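Local coordinates for UPF0033 domain-containing protein (Desulfitobacterium hafniense, PDB 3HZ7) that is of unknown function but probably takes part in sulfur transfer through its SirA-like N-terminal domain, at residues S41-N44 with L45-A49. Numbering follows the deposited sequence.
Sequences SRQN and LQKMA
Two successive turns of helix 39-52 meet here, where the side chains of Arg-42 and Gln-46, one turn apart, cross at an angle. The backbone is regular alpha helix. Leu-45 N bonds to Ser-41 O at 2.7 Å, and Gln-46 N to Arg-42 O at 2.8 Å. Lys-47 N and Met-48 N continue the ladder to Gln-43 O and Asn-44 O.

Arg-42 CG stands anti to the backbone N (chi1 -176°), and the chain then bends at chi2 and chi3. This folds the guanidinium back over Gln-43, whose CG sits 3.7 Å above the guanidinium plane. Gln-46 OE1 lies at the guanidinium edge, in its plane, 3.6 Å from Arg-42 NH2. The same OE1 also lies against Arg-42 CD at 3.8 Å. The amide and guanidinium planes are 77° apart. The stronger partners lie elsewhere: Arg-42 NH1 forms a salt bridge with Asp-39, and Gln-46 NE2 bonds to Ser-56 OG.

In this TusA-like alpha/beta domain the helix packs on the four-stranded mixed sheet. Leu-45 is buried against Val-34, Val-36 and Val-68 of the sheet, and also touches Val-15 and Ala-18 of helix 13-23. Replacing Gln-46 by alanine is likely to leave Ser-56 OG without this amide partner and open a gap beside Arg-42 CD.

On the more exposed side, Lys-47 runs alongside Gln-43. Its chain bends at chi2 and chi4, bringing NZ to 3.9 Å from Gln-43 CB.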
ATOM      1  N   SER A  41      -5.126  -8.275   3.588  1.00 29.85           N
ATOM      2  CA  SER A  41      -4.145  -7.610   2.728  1.00 30.75           C
ATOM      3  C   SER A  41      -3.732  -6.276   3.339  1.00 25.09           C
ATOM      4  O   SER A  41      -2.525  -5.923   3.360  1.00 25.00           O
ATOM      5  CB  SER A  41      -4.727  -7.384   1.327  1.00 33.96           C
ATOM      6  OG  SER A  41      -4.920  -8.625   0.670  1.00 48.93           O
ATOM      7  N   ARG A  42      -4.731  -5.553   3.868  1.00 27.60           N
ATOM      8  CA  ARG A  42      -4.486  -4.244   4.480  1.00 22.37           C
ATOM      9  C   ARG A  42      -3.478  -4.425   5.613  1.00 26.12           C
ATOM     10  O   ARG A  42      -2.459  -3.698   5.727  1.00 20.22           O
ATOM     11  CB  ARG A  42      -5.831  -3.665   4.963  1.00 26.15           C
ATOM     12  CG  ARG A  42      -5.741  -2.246   5.534  1.00 23.93           C
ATOM     13  CD  ARG A  42      -5.448  -2.275   7.055  1.00 28.12           C
ATOM     14  NE  ARG A  42      -6.509  -3.066   7.665  1.00 31.82           N
ATOM     15  CZ  ARG A  42      -6.561  -3.462   8.931  1.00 35.99           C
ATOM     16  NH1 ARG A  42      -7.596  -4.194   9.328  1.00 35.39           N
ATOM     17  NH2 ARG A  42      -5.610  -3.125   9.787  1.00 32.73           N
ATOM     18  N   GLN A  43      -3.725  -5.439   6.444  1.00 27.33           N
ATOM     19  CA  GLN A  43      -2.813  -5.722   7.542  1.00 30.44           C
ATOM     20  C   GLN A  43      -1.419  -6.025   7.049  1.00 23.97           C
ATOM     21  O   GLN A  43      -0.410  -5.569   7.614  1.00 29.36           O
ATOM     22  CB  GLN A  43      -3.300  -6.947   8.341  1.00 39.66           C
ATOM     23  CG  GLN A  43      -4.697  -6.829   8.907  1.00 48.09           C
ATOM     24  CD  GLN A  43      -5.167  -8.144   9.491  1.00 45.21           C
ATOM     25  OE1 GLN A  43      -4.429  -8.801  10.201  1.00 44.37           O
ATOM     26  NE2 GLN A  43      -6.397  -8.527   9.189  1.00 50.96           N
ATOM     27  N   ASN A  44      -1.344  -6.843   6.014  1.00 27.33           N
ATOM     28  CA  ASN A  44      -0.037  -7.193   5.473  1.00 30.26           C
ATOM     29  C   ASN A  44       0.672  -5.945   4.941  1.00 19.52           C
ATOM     30  O   ASN A  44       1.865  -5.745   5.173  1.00 22.12           O
ATOM     31  CB  ASN A  44      -0.188  -8.273   4.381  1.00 26.30           C
ATOM     32  CG  ASN A  44      -0.538  -9.604   4.982  1.00 37.79           C
ATOM     33  OD1 ASN A  44      -0.304  -9.810   6.178  1.00 33.25           O
ATOM     34  ND2 ASN A  44      -1.092 -10.520   4.180  1.00 37.80           N
ATOM     35  N   LEU A  45      -0.086  -5.108   4.250  1.00 21.94           N
ATOM     36  CA  LEU A  45       0.476  -3.848   3.735  1.00 24.54           C
ATOM     37  C   LEU A  45       0.975  -2.954   4.868  1.00 24.87           C
ATOM     38  O   LEU A  45       2.050  -2.370   4.729  1.00 21.69           O
ATOM     39  CB  LEU A  45      -0.568  -3.121   2.863  1.00 17.39           C
ATOM     40  CG  LEU A  45      -0.790  -3.714   1.461  1.00 18.02           C
ATOM     41  CD1 LEU A  45      -2.136  -3.173   0.900  1.00 16.73           C
ATOM     42  CD2 LEU A  45       0.389  -3.352   0.541  1.00 25.34           C
ATOM     43  N   GLN A  46       0.232  -2.843   5.992  1.00 29.41           N
ATOM     44  CA  GLN A  46       0.709  -1.995   7.102  1.00 24.55           C
ATOM     45  C   GLN A  46       1.928  -2.560   7.833  1.00 21.50           C
ATOM     46  O   GLN A  46       2.850  -1.823   8.232  1.00 24.58           O
ATOM     47  CB  GLN A  46      -0.410  -1.706   8.117  1.00 29.03           C
ATOM     48  CG  GLN A  46      -1.511  -0.844   7.526  1.00 27.88           C
ATOM     49  CD  GLN A  46      -2.327  -0.107   8.557  1.00 32.67           C
ATOM     50  OE1 GLN A  46      -2.984  -0.709   9.414  1.00 29.26           O
ATOM     51  NE2 GLN A  46      -2.304   1.226   8.458  1.00 21.29           N
ATOM     52  N   LYS A  47       1.962  -3.872   7.993  1.00 28.12           N
ATOM     53  CA  LYS A  47       3.129  -4.511   8.661  1.00 30.82           C
ATOM     54  C   LYS A  47       4.389  -4.285   7.812  1.00 28.94           C
ATOM     55  O   LYS A  47       5.490  -4.023   8.342  1.00 26.65           O
ATOM     56  CB  LYS A  47       2.887  -6.020   8.843  1.00 33.32           C
ATOM     57  CG  LYS A  47       1.557  -6.351   9.623  1.00 35.40           C
ATOM     58  CD  LYS A  47       1.780  -7.449  10.654  1.00 42.55           C
ATOM     59  CE  LYS A  47       0.511  -7.899  11.376  1.00 51.35           C
ATOM     60  NZ  LYS A  47      -0.469  -8.578  10.462  1.00 52.36           N
HETATM   61  N   MSE A  48       4.230  -4.360   6.488  1.00 30.48           N
HETATM   62  CA  MSE A  48       5.365  -4.123   5.577  1.00 24.89           C
HETATM   63  C   MSE A  48       5.761  -2.681   5.667  1.00 28.66           C
HETATM   64  O   MSE A  48       6.958  -2.353   5.681  1.00 26.34           O
HETATM   65  CB  MSE A  48       4.976  -4.496   4.129  1.00 31.13           C
HETATM   66  CG  MSE A  48       6.056  -4.198   3.087  1.00 38.04           C
HETATM   67 SE   MSE A  48       6.024  -2.340   2.328  1.00 39.79          SE
HETATM   68  CE  MSE A  48       4.413  -2.576   1.301  1.00 15.10           C
ATOM     69  N   ALA A  49       4.768  -1.781   5.750  1.00 27.95           N
ATOM     70  CA  ALA A  49       5.108  -0.348   5.833  1.00 30.36           C
ATOM     71  C   ALA A  49       5.859  -0.055   7.161  1.00 30.79           C
ATOM     72  O   ALA A  49       6.876   0.656   7.180  1.00 27.82           O
ATOM     73  CB  ALA A  49       3.816   0.519   5.750  1.00 24.04           C
TER